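Local coordinates for protein Na Glutathione S-transferase 2 (Necator americanus, PDB 2ON5) that probably catalyses the conjugation of glutathione to electrophilic compounds, as a hookworm glutathione S-transferase whose subunits each bind glutathione at the dimer interface, at residues Q63-A68 with D93-Y98; G146-V149 with Y155-L158; C159-T164 with K187-P192. All coordinates share one frame; numbering follows the deposited sequence.

Contact 1 (Q63-A68 with D93-Y98); sequences QSFAIA and DQYKDY. With GSH (glutathione), chain V; GSH (glutathione), chain B; EDO (1,2-ethanediol), chain O; EDO (1,2-ethanediol), chain P.
The ring of F65 fits into a corner made by K96 and Y95. CZ of F65 meets CD2 of Y95 at 3.8 Å, edge against edge, the two side chains crossing at about a right angle. With CG anti to the backbone N (chi1 -179°), K96 passes obliquely across the rim of the F65 ring, its NZ ending 3.4 Å from F65 CD1. A molecule of 1,2-ethanediol lies over one face of F65.

The polar link is indirect. A water accepts from F65 N and from K96 NZ (2.9 Å each) and lies 2.8 Å from Q63 OE1, to which it can donate. That carbonyl oxygen also takes the amino group N1 of glutathione at 2.6 Å, while S64 N reaches glutathione O12 at 3.0 Å in a nearly straight bond (170°). This Gln-Ser pair at the helix start is the usual γ-glutamyl grip of glutathione S-transferases.

D97 serves the other subunit, bonding N1 of the glutathione held there; Q63 NE2 in turn bonds D97 of the second subunit. The contact joins helix 64-75 of the thioredoxin-like domain to helix 82-101 of the helical domain, with helices 16-25, 117-143 and 155-168 packed around.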
loop_
_atom_site.group_PDB
_atom_site.type_symbol
_atom_site.label_atom_id
_atom_site.label_comp_id
_atom_site.label_asym_id
_atom_site.label_seq_id
_atom_site.Cartn_x
_atom_site.Cartn_y
_atom_site.Cartn_z
ATOM N N GLN A 63 2.444 -9.637 -2.633
ATOM C CA GLN A 63 1.852 -8.468 -1.969
ATOM C C GLN A 63 0.334 -8.517 -1.807
ATOM O O GLN A 63 -0.421 -8.393 -2.774
ATOM C CB GLN A 63 2.340 -7.129 -2.594
ATOM C CG GLN A 63 3.796 -6.851 -2.256
ATOM C CD GLN A 63 3.967 -6.317 -0.825
ATOM O OE1 GLN A 63 2.988 -6.120 -0.096
ATOM N NE2 GLN A 63 5.222 -6.083 -0.428
ATOM N N SER A 64 -0.117 -8.648 -0.557
ATOM C CA SER A 64 -1.534 -8.916 -0.276
ATOM C C SER A 64 -2.506 -7.920 -0.938
ATOM O O SER A 64 -3.515 -8.348 -1.499
ATOM C CB SER A 64 -1.801 -9.013 1.235
ATOM O OG SER A 64 -1.559 -7.744 1.859
ATOM N N PHE A 65 -2.206 -6.618 -0.895
ATOM C CA PHE A 65 -3.074 -5.612 -1.554
ATOM C C PHE A 65 -3.013 -5.667 -3.068
ATOM O O PHE A 65 -4.031 -5.442 -3.726
ATOM C CB PHE A 65 -2.804 -4.194 -1.050
ATOM C CG PHE A 65 -3.147 -4.001 0.426
ATOM C CD1 PHE A 65 -2.241 -4.373 1.428
ATOM C CD2 PHE A 65 -4.387 -3.509 0.806
ATOM C CE1 PHE A 65 -2.565 -4.212 2.816
ATOM C CE2 PHE A 65 -4.718 -3.321 2.169
ATOM C CZ PHE A 65 -3.812 -3.669 3.174
ATOM N N ALA A 66 -1.830 -5.943 -3.633
ATOM C CA ALA A 66 -1.742 -6.108 -5.091
ATOM C C ALA A 66 -2.601 -7.306 -5.516
ATOM O O ALA A 66 -3.330 -7.258 -6.518
ATOM C CB ALA A 66 -0.309 -6.277 -5.538
ATOM N N ILE A 67 -2.527 -8.377 -4.736
ATOM C CA ILE A 67 -3.343 -9.563 -5.001
ATOM C C ILE A 67 -4.832 -9.258 -4.828
ATOM O O ILE A 67 -5.638 -9.642 -5.674
ATOM C CB ILE A 67 -2.949 -10.740 -4.057
ATOM C CG1 ILE A 67 -1.514 -11.188 -4.378
ATOM C CG2 ILE A 67 -3.956 -11.928 -4.254
ATOM C CD1 ILE A 67 -0.835 -12.008 -3.214
ATOM N N ALA A 68 -5.204 -8.608 -3.722
ATOM C CA ALA A 68 -6.612 -8.309 -3.481
ATOM C C ALA A 68 -7.195 -7.465 -4.613
ATOM O O ALA A 68 -8.302 -7.739 -5.088
ATOM C CB ALA A 68 -6.819 -7.586 -2.118
ATOM N N ASP A 93 -5.418 1.733 1.712
ATOM C CA ASP A 93 -4.119 2.260 2.119
ATOM C C ASP A 93 -4.156 2.826 3.532
ATOM O O ASP A 93 -3.197 2.645 4.295
ATOM C CB ASP A 93 -3.612 3.324 1.142
ATOM C CG ASP A 93 -2.838 2.728 -0.028
ATOM O OD1 ASP A 93 -2.640 1.492 -0.064
ATOM O OD2 ASP A 93 -2.420 3.510 -0.912
ATOM N N GLN A 94 -5.238 3.499 3.898
ATOM C CA GLN A 94 -5.375 3.974 5.287
ATOM C C GLN A 94 -5.452 2.792 6.286
ATOM O O GLN A 94 -4.820 2.812 7.371
ATOM C CB GLN A 94 -6.588 4.903 5.450
ATOM C CG GLN A 94 -6.688 5.516 6.868
ATOM C CD GLN A 94 -5.666 6.638 7.068
ATOM O OE1 GLN A 94 -4.994 7.062 6.125
ATOM N NE2 GLN A 94 -5.531 7.113 8.315
ATOM N N TYR A 95 -6.223 1.781 5.924
ATOM C CA TYR A 95 -6.228 0.485 6.648
ATOM C C TYR A 95 -4.816 -0.131 6.822
ATOM O O TYR A 95 -4.469 -0.619 7.905
ATOM C CB TYR A 95 -7.133 -0.498 5.913
ATOM C CG TYR A 95 -7.095 -1.905 6.517
ATOM C CD1 TYR A 95 -7.785 -2.188 7.697
ATOM C CD2 TYR A 95 -6.358 -2.926 5.905
ATOM C CE1 TYR A 95 -7.750 -3.513 8.265
ATOM C CE2 TYR A 95 -6.303 -4.247 6.455
ATOM C CZ TYR A 95 -6.998 -4.517 7.628
ATOM O OH TYR A 95 -6.955 -5.772 8.193
ATOM N N LYS A 96 -4.028 -0.148 5.745
ATOM C CA LYS A 96 -2.663 -0.658 5.772
ATOM C C LYS A 96 -1.798 0.151 6.749
ATOM O O LYS A 96 -1.024 -0.446 7.513
ATOM C CB LYS A 96 -2.019 -0.644 4.383
ATOM C CG LYS A 96 -0.605 -1.199 4.370
ATOM C CD LYS A 96 -0.047 -1.254 2.956
ATOM C CE LYS A 96 0.713 -2.540 2.754
ATOM N NZ LYS A 96 0.766 -2.850 1.310
ATOM N N ASP A 97 -1.931 1.487 6.722
ATOM C CA ASP A 97 -1.248 2.360 7.718
ATOM C C ASP A 97 -1.613 1.984 9.163
ATOM O O ASP A 97 -0.742 1.912 10.043
ATOM C CB ASP A 97 -1.600 3.852 7.485
ATOM C CG ASP A 97 -0.904 4.457 6.255
ATOM O OD1 ASP A 97 -1.240 5.611 5.885
ATOM O OD2 ASP A 97 -0.032 3.790 5.655
ATOM N N TYR A 98 -2.904 1.790 9.418
ATOM C CA TYR A 98 -3.398 1.387 10.757
ATOM C C TYR A 98 -2.830 0.042 11.192
ATOM O O TYR A 98 -2.346 -0.109 12.330
ATOM C CB TYR A 98 -4.931 1.349 10.746
ATOM C CG TYR A 98 -5.585 0.545 11.870
ATOM C CD1 TYR A 98 -5.671 1.061 13.166
ATOM C CD2 TYR A 98 -6.139 -0.714 11.618
ATOM C CE1 TYR A 98 -6.283 0.331 14.202
ATOM C CE2 TYR A 98 -6.761 -1.444 12.630
ATOM C CZ TYR A 98 -6.824 -0.919 13.924
ATOM O OH TYR A 98 -7.428 -1.643 14.944
HETATM N N1 GSH V . 3.251 -5.683 2.466
HETATM C CA1 GSH V . 2.965 -7.005 3.076
HETATM C C1 GSH V . 1.772 -7.649 2.377
HETATM O O11 GSH V . 0.699 -7.023 2.507
HETATM O O12 GSH V . 1.795 -8.722 1.709
HETATM C CB1 GSH V . 4.207 -7.890 3.211
HETATM C CG1 GSH V . 3.894 -9.345 3.542
HETATM C CD1 GSH V . 4.469 -9.830 4.869
HETATM O OE1 GSH V . 4.912 -8.942 5.888
HETATM N N2 GSH V . 4.505 -11.162 4.954
HETATM C CA2 GSH V . 4.502 -11.990 6.152
HETATM C C2 GSH V . 5.580 -13.044 6.048
HETATM O O2 GSH V . 6.048 -13.519 4.798
HETATM C CB2 GSH V . 3.141 -12.651 6.303
HETATM S SG2 GSH V . 2.029 -11.908 7.536
HETATM N N3 GSH V . 6.105 -13.484 7.191
HETATM C CA3 GSH V . 7.237 -14.390 7.200
HETATM C C3 GSH V . 8.545 -13.823 6.685
HETATM O O31 GSH V . 8.671 -12.599 6.458
HETATM O O32 GSH V . 9.528 -14.574 6.485
HETATM N N1 GSH B . 0.364 6.205 3.524
HETATM C CA1 GSH B . 0.955 7.550 3.357
HETATM C C1 GSH B . 0.754 7.989 1.912
HETATM O O11 GSH B . 0.186 9.028 1.512
HETATM O O12 GSH B . 1.226 7.233 1.062
HETATM C CB1 GSH B . 0.522 8.503 4.490
HETATM C CG1 GSH B . 0.608 10.004 4.210
HETATM C CD1 GSH B . 1.572 10.714 5.155
HETATM O OE1 GSH B . 2.342 10.019 6.115
HETATM N N2 GSH B . 1.648 12.039 5.009
HETATM C CA2 GSH B . 2.510 12.885 5.819
HETATM C C2 GSH B . 1.755 13.872 6.674
HETATM O O2 GSH B . 0.506 14.332 6.263
HETATM C CB2 GSH B . 3.411 13.626 4.855
HETATM S SG2 GSH B . 4.807 12.611 4.329
HETATM N N3 GSH B . 2.313 14.284 7.822
HETATM C CA3 GSH B . 1.782 15.399 8.586
HETATM C C3 GSH B . 0.713 15.029 9.595
HETATM O O31 GSH B . 0.154 15.925 10.281
HETATM O O32 GSH B . 0.366 13.841 9.773
HETATM C C1 EDO O . -5.169 -7.101 2.846
HETATM O O1 EDO O . -4.048 -7.759 3.446
HETATM C C2 EDO O . -5.328 -7.589 1.414
HETATM O O2 EDO O . -5.511 -8.999 1.506
HETATM C C1 EDO P . -3.692 -7.007 7.078
HETATM O O1 EDO P . -4.940 -6.967 7.745
HETATM C C2 EDO P . -3.778 -6.158 5.816
HETATM O O2 EDO P . -2.845 -5.111 5.953
HETATM O O HOH W 1 0.324 -5.253 -0.340
#

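Contact 2 (G146-V149 with Y155-L158); sequences GYLV and YADL
D157, in the first turn of helix 155-168, reaches back to Y147 and L148 of the preceding loop. The turn has the features of an N-capping box with a hydrophobic staple, the pair of motifs known at this helix in glutathione S-transferases: T154 is the N-cap, its N donates to OD1 of D157, three residues on, and its OG1 takes a weak bond from A156 N.

Y155 starts the helix on the side turned from the loop, where its hydroxyl bonds D89 of helix 82-101. A156 then offers the loop an apolar surface. Its CB lies 4.3 Å from CD1 of L148, and L148 CD1 also lies 3.7 Å from A156 O.

D157 makes the largest share of the contact. Its CG is anti to the carbonyl carbon (chi1 -64°), which carries the carboxylate out to the loop backbone. L148 N donates to OD2 over 2.9 Å at 164°, although the position of OD2 is somewhat uncertain. The L148 side chain runs antiparallel to that of D157, its CG 3.4 Å from OD2. Y147 crosses D157 at about a right angle, its ring turned 61° from the carboxylate plane, and OD1 approaches CD2 of the ring obliquely at 3.8 Å.

L158 points away from the loop segment and packs on V153, the residue before the N-cap, forming the staple. Back at D157, a water adds one more tie to the loop, donating to D157 OD1 at 2.6 Å and accepting from V149 N at 2.9 Å.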
loop_
_atom_site.group_PDB
_atom_site.type_symbol
_atom_site.label_atom_id
_atom_site.label_comp_id
_atom_site.label_asym_id
_atom_site.label_seq_id
_atom_site.Cartn_x
_atom_site.Cartn_y
_atom_site.Cartn_z
ATOM N N GLY A 146 -23.812 1.885 3.901
ATOM C CA GLY A 146 -23.424 0.846 4.849
ATOM C C GLY A 146 -22.076 0.279 4.472
ATOM O O GLY A 146 -21.468 -0.421 5.272
ATOM N N TYR A 147 -21.603 0.603 3.259
ATOM C CA TYR A 147 -20.260 0.223 2.809
ATOM C C TYR A 147 -19.335 1.442 2.767
ATOM O O TYR A 147 -19.792 2.601 2.718
ATOM C CB TYR A 147 -20.289 -0.481 1.436
ATOM C CG TYR A 147 -21.156 -1.727 1.371
ATOM C CD1 TYR A 147 -22.342 -1.734 0.635
ATOM C CD2 TYR A 147 -20.799 -2.886 2.052
ATOM C CE1 TYR A 147 -23.148 -2.862 0.574
ATOM C CE2 TYR A 147 -21.588 -4.018 2.001
ATOM C CZ TYR A 147 -22.763 -4.010 1.267
ATOM O OH TYR A 147 -23.554 -5.163 1.218
ATOM N N LEU A 148 -18.029 1.183 2.757
ATOM C CA LEU A 148 -17.063 2.281 2.917
ATOM C C LEU A 148 -17.052 3.211 1.699
ATOM O O LEU A 148 -16.966 4.431 1.852
ATOM C CB LEU A 148 -15.672 1.737 3.225
ATOM C CG LEU A 148 -15.578 1.031 4.581
ATOM C CD1 LEU A 148 -14.332 0.139 4.564
ATOM C CD2 LEU A 148 -15.532 2.069 5.735
ATOM N N VAL A 149 -17.158 2.629 0.501
ATOM C CA VAL A 149 -17.165 3.418 -0.739
ATOM C C VAL A 149 -18.258 2.887 -1.664
ATOM O O VAL A 149 -18.314 1.690 -1.945
ATOM C CB VAL A 149 -15.812 3.385 -1.482
ATOM C CG1 VAL A 149 -15.840 4.315 -2.691
ATOM C CG2 VAL A 149 -14.657 3.796 -0.560
ATOM N N TYR A 155 -13.203 -4.726 -1.731
ATOM C CA TYR A 155 -12.164 -5.379 -0.904
ATOM C C TYR A 155 -11.788 -4.555 0.332
ATOM O O TYR A 155 -11.300 -5.104 1.332
ATOM C CB TYR A 155 -10.948 -5.806 -1.741
ATOM C CG TYR A 155 -10.031 -4.682 -2.155
ATOM C CD1 TYR A 155 -8.971 -4.315 -1.333
ATOM C CD2 TYR A 155 -10.211 -3.989 -3.362
ATOM C CE1 TYR A 155 -8.114 -3.270 -1.680
ATOM C CE2 TYR A 155 -9.340 -2.932 -3.725
ATOM C CZ TYR A 155 -8.303 -2.587 -2.863
ATOM O OH TYR A 155 -7.435 -1.563 -3.158
ATOM N N ALA A 156 -12.022 -3.241 0.285
ATOM C CA ALA A 156 -11.772 -2.438 1.478
ATOM C C ALA A 156 -12.761 -2.835 2.607
ATOM O O ALA A 156 -12.366 -2.898 3.771
ATOM C CB ALA A 156 -11.850 -0.934 1.157
ATOM N N ASP A 157 -14.028 -3.087 2.257
ATOM C CA ASP A 157 -15.020 -3.600 3.220
ATOM C C ASP A 157 -14.552 -4.923 3.848
ATOM O O ASP A 157 -14.657 -5.128 5.065
ATOM C CB ASP A 157 -16.380 -3.784 2.568
ATOM C CG ASP A 157 -16.973 -2.466 2.093
ATOM O OD1 ASP A 157 -17.197 -2.347 0.865
ATOM O OD2 ASP A 157 -17.146 -1.558 2.958
ATOM N N LEU A 158 -14.025 -5.796 3.002
ATOM C CA LEU A 158 -13.645 -7.125 3.441
ATOM C C LEU A 158 -12.501 -6.997 4.419
ATOM O O LEU A 158 -12.526 -7.639 5.466
ATOM C CB LEU A 158 -13.266 -8.023 2.246
ATOM C CG LEU A 158 -14.362 -8.303 1.191
ATOM C CD1 LEU A 158 -13.857 -9.121 -0.020
ATOM C CD2 LEU A 158 -15.571 -9.001 1.822
HETATM O O HOH W 2 -16.757 -0.097 -0.371
#

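Contact 3 (C159-T164 with K187-P192); sequences CLAEHT and KVRSIP
A161 and V188 are the nearest pair of the two segments, 6.5 Å apart from CA to CA. The small methyl of A161 permits this approach: its CB touches CG1 of V188 at 3.6 Å and CB of V188 at 3.7 Å. With CG1 anti to the backbone N (chi1 173°), V188 meets the methyl with CB and CG1, while CG2 stands off to one side, by D157. This is close apolar helix packing, with no direct hydrogen bond between the segments.

One residue on, the fit becomes looser and polar. The chain of R189 passes A161 O with its CD at 4.0 Å, then bends at chi3 to carry the guanidinium toward E162. NH1 of R189 stops 4.4 Å from E162 OE1, beyond a salt bridge, and a water fills the step, donating to OE1 at 2.7 Å and accepting from NH1 at 2.9 Å, at the edge of the guanidinium and in its plane. E162 itself is held by stronger partners, with R201 on OE1 and R12 on OE2, so three arginines gather round one carboxylate.

Around this pair, helix 16-25 packs against E162 and I191, helix 82-101 covers C159 and H163, and the loop residue Y147 lies against K187.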
loop_
_atom_site.group_PDB
_atom_site.type_symbol
_atom_site.label_atom_id
_atom_site.label_comp_id
_atom_site.label_asym_id
_atom_site.label_seq_id
_atom_site.Cartn_x
_atom_site.Cartn_y
_atom_site.Cartn_z
ATOM N N CYS A 159 -11.534 -6.121 4.100
ATOM C CA CYS A 159 -10.385 -5.871 5.005
ATOM C C CYS A 159 -10.877 -5.396 6.363
ATOM O O CYS A 159 -10.467 -5.931 7.397
ATOM C CB CYS A 159 -9.400 -4.834 4.433
ATOM S SG CYS A 159 -8.453 -5.457 3.026
ATOM N N LEU A 160 -11.727 -4.368 6.373
ATOM C CA LEU A 160 -12.179 -3.823 7.662
ATOM C C LEU A 160 -13.046 -4.793 8.488
ATOM O O LEU A 160 -12.804 -4.960 9.709
ATOM C CB LEU A 160 -12.895 -2.475 7.482
ATOM C CG LEU A 160 -13.311 -1.776 8.773
ATOM C CD1 LEU A 160 -12.091 -1.345 9.593
ATOM C CD2 LEU A 160 -14.253 -0.616 8.449
ATOM N N ALA A 161 -14.072 -5.369 7.857
ATOM C CA ALA A 161 -14.989 -6.320 8.533
ATOM C C ALA A 161 -14.198 -7.504 9.108
ATOM O O ALA A 161 -14.419 -7.952 10.260
ATOM C CB ALA A 161 -16.073 -6.836 7.539
ATOM N N GLU A 162 -13.260 -8.013 8.319
ATOM C CA GLU A 162 -12.416 -9.147 8.780
ATOM C C GLU A 162 -11.557 -8.757 9.987
ATOM O O GLU A 162 -11.538 -9.460 10.986
ATOM C CB GLU A 162 -11.561 -9.720 7.638
ATOM C CG GLU A 162 -10.577 -10.815 8.042
ATOM C CD GLU A 162 -11.221 -11.972 8.806
ATOM O OE1 GLU A 162 -12.314 -12.447 8.424
ATOM O OE2 GLU A 162 -10.594 -12.429 9.767
ATOM N N HIS A 163 -10.879 -7.617 9.894
ATOM C CA HIS A 163 -10.065 -7.150 11.002
ATOM C C HIS A 163 -10.891 -6.953 12.255
ATOM O O HIS A 163 -10.570 -7.520 13.320
ATOM C CB HIS A 163 -9.356 -5.815 10.676
ATOM C CG HIS A 163 -8.653 -5.244 11.866
ATOM N ND1 HIS A 163 -9.114 -4.141 12.555
ATOM C CD2 HIS A 163 -7.564 -5.682 12.537
ATOM C CE1 HIS A 163 -8.318 -3.911 13.588
ATOM N NE2 HIS A 163 -7.377 -4.839 13.604
ATOM N N THR A 164 -11.928 -6.115 12.165
ATOM C CA THR A 164 -12.647 -5.757 13.387
ATOM C C THR A 164 -13.308 -6.968 14.046
ATOM O O THR A 164 -13.225 -7.133 15.276
ATOM C CB THR A 164 -13.673 -4.635 13.188
ATOM O OG1 THR A 164 -14.722 -5.068 12.311
ATOM C CG2 THR A 164 -13.009 -3.377 12.626
ATOM N N LYS A 187 -22.987 -6.320 8.607
ATOM C CA LYS A 187 -23.536 -6.207 7.237
ATOM C C LYS A 187 -22.721 -7.016 6.214
ATOM O O LYS A 187 -23.265 -7.876 5.505
ATOM C CB LYS A 187 -23.658 -4.738 6.817
ATOM C CG LYS A 187 -24.254 -4.531 5.396
ATOM C CD LYS A 187 -24.323 -3.053 5.032
ATOM C CE LYS A 187 -25.044 -2.838 3.703
ATOM N NZ LYS A 187 -26.484 -3.036 3.918
ATOM N N VAL A 188 -21.413 -6.761 6.170
ATOM C CA VAL A 188 -20.482 -7.451 5.256
ATOM C C VAL A 188 -20.512 -8.960 5.443
ATOM O O VAL A 188 -20.684 -9.702 4.481
ATOM C CB VAL A 188 -19.034 -6.872 5.405
ATOM C CG1 VAL A 188 -17.971 -7.680 4.588
ATOM C CG2 VAL A 188 -19.021 -5.358 4.992
ATOM N N ARG A 189 -20.391 -9.407 6.687
ATOM C CA ARG A 189 -20.275 -10.834 7.006
ATOM C C ARG A 189 -21.565 -11.640 6.809
ATOM O O ARG A 189 -21.523 -12.871 6.803
ATOM C CB ARG A 189 -19.689 -11.014 8.412
ATOM C CG ARG A 189 -18.190 -10.650 8.448
ATOM C CD ARG A 189 -17.673 -10.305 9.858
ATOM N NE ARG A 189 -18.001 -11.333 10.859
ATOM C CZ ARG A 189 -17.299 -12.446 11.091
ATOM N NH1 ARG A 189 -16.212 -12.750 10.368
ATOM N NH2 ARG A 189 -17.714 -13.288 12.042
ATOM N N SER A 190 -22.688 -10.945 6.620
ATOM C CA SER A 190 -23.980 -11.592 6.371
ATOM C C SER A 190 -24.257 -11.787 4.875
ATOM O O SER A 190 -25.257 -12.413 4.514
ATOM C CB SER A 190 -25.118 -10.814 7.031
ATOM O OG SER A 190 -25.222 -9.508 6.450
ATOM N N ILE A 191 -23.401 -11.246 4.005
ATOM C CA ILE A 191 -23.539 -11.520 2.569
ATOM C C ILE A 191 -23.462 -13.049 2.427
ATOM O O ILE A 191 -22.525 -13.651 2.921
ATOM C CB ILE A 191 -22.427 -10.837 1.738
ATOM C CG1 ILE A 191 -22.546 -9.301 1.845
ATOM C CG2 ILE A 191 -22.452 -11.386 0.288
ATOM C CD1 ILE A 191 -21.324 -8.506 1.324
ATOM N N PRO A 192 -24.472 -13.682 1.789
ATOM C CA PRO A 192 -24.567 -15.152 1.824
ATOM C C PRO A 192 -23.298 -15.949 1.515
ATOM O O PRO A 192 -22.951 -16.810 2.320
ATOM C CB PRO A 192 -25.686 -15.444 0.833
ATOM C CG PRO A 192 -26.587 -14.259 0.999
ATOM C CD PRO A 192 -25.615 -13.107 1.048
HETATM O O HOH W 3 -14.834 -11.413 8.149
#

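In the fold
Helix 155-168 serves both contact 2 and contact 3, whose centres lie about 9 Å apart, and V188 spans them: its CG1 is 3.9 Å from L158 CD2. On the loop side, Y147 CZ approaches K187 CE at 3.5 Å, so loop 146-149 also meets helix 179-189. Contact 1, with its centre about 13 Å from that of contact 2 and about 16 Å from that of contact 3, supplies three residues of the glutathione pocket. It meets the others through A68 CB, 4.0 Å from Y155 CD1, and Y95 OH, 3.5 Å from H163 CB. Contacts 2 and 3 are packing within the helical domain; the E162 side chain is about 13 Å from a bound glutathione.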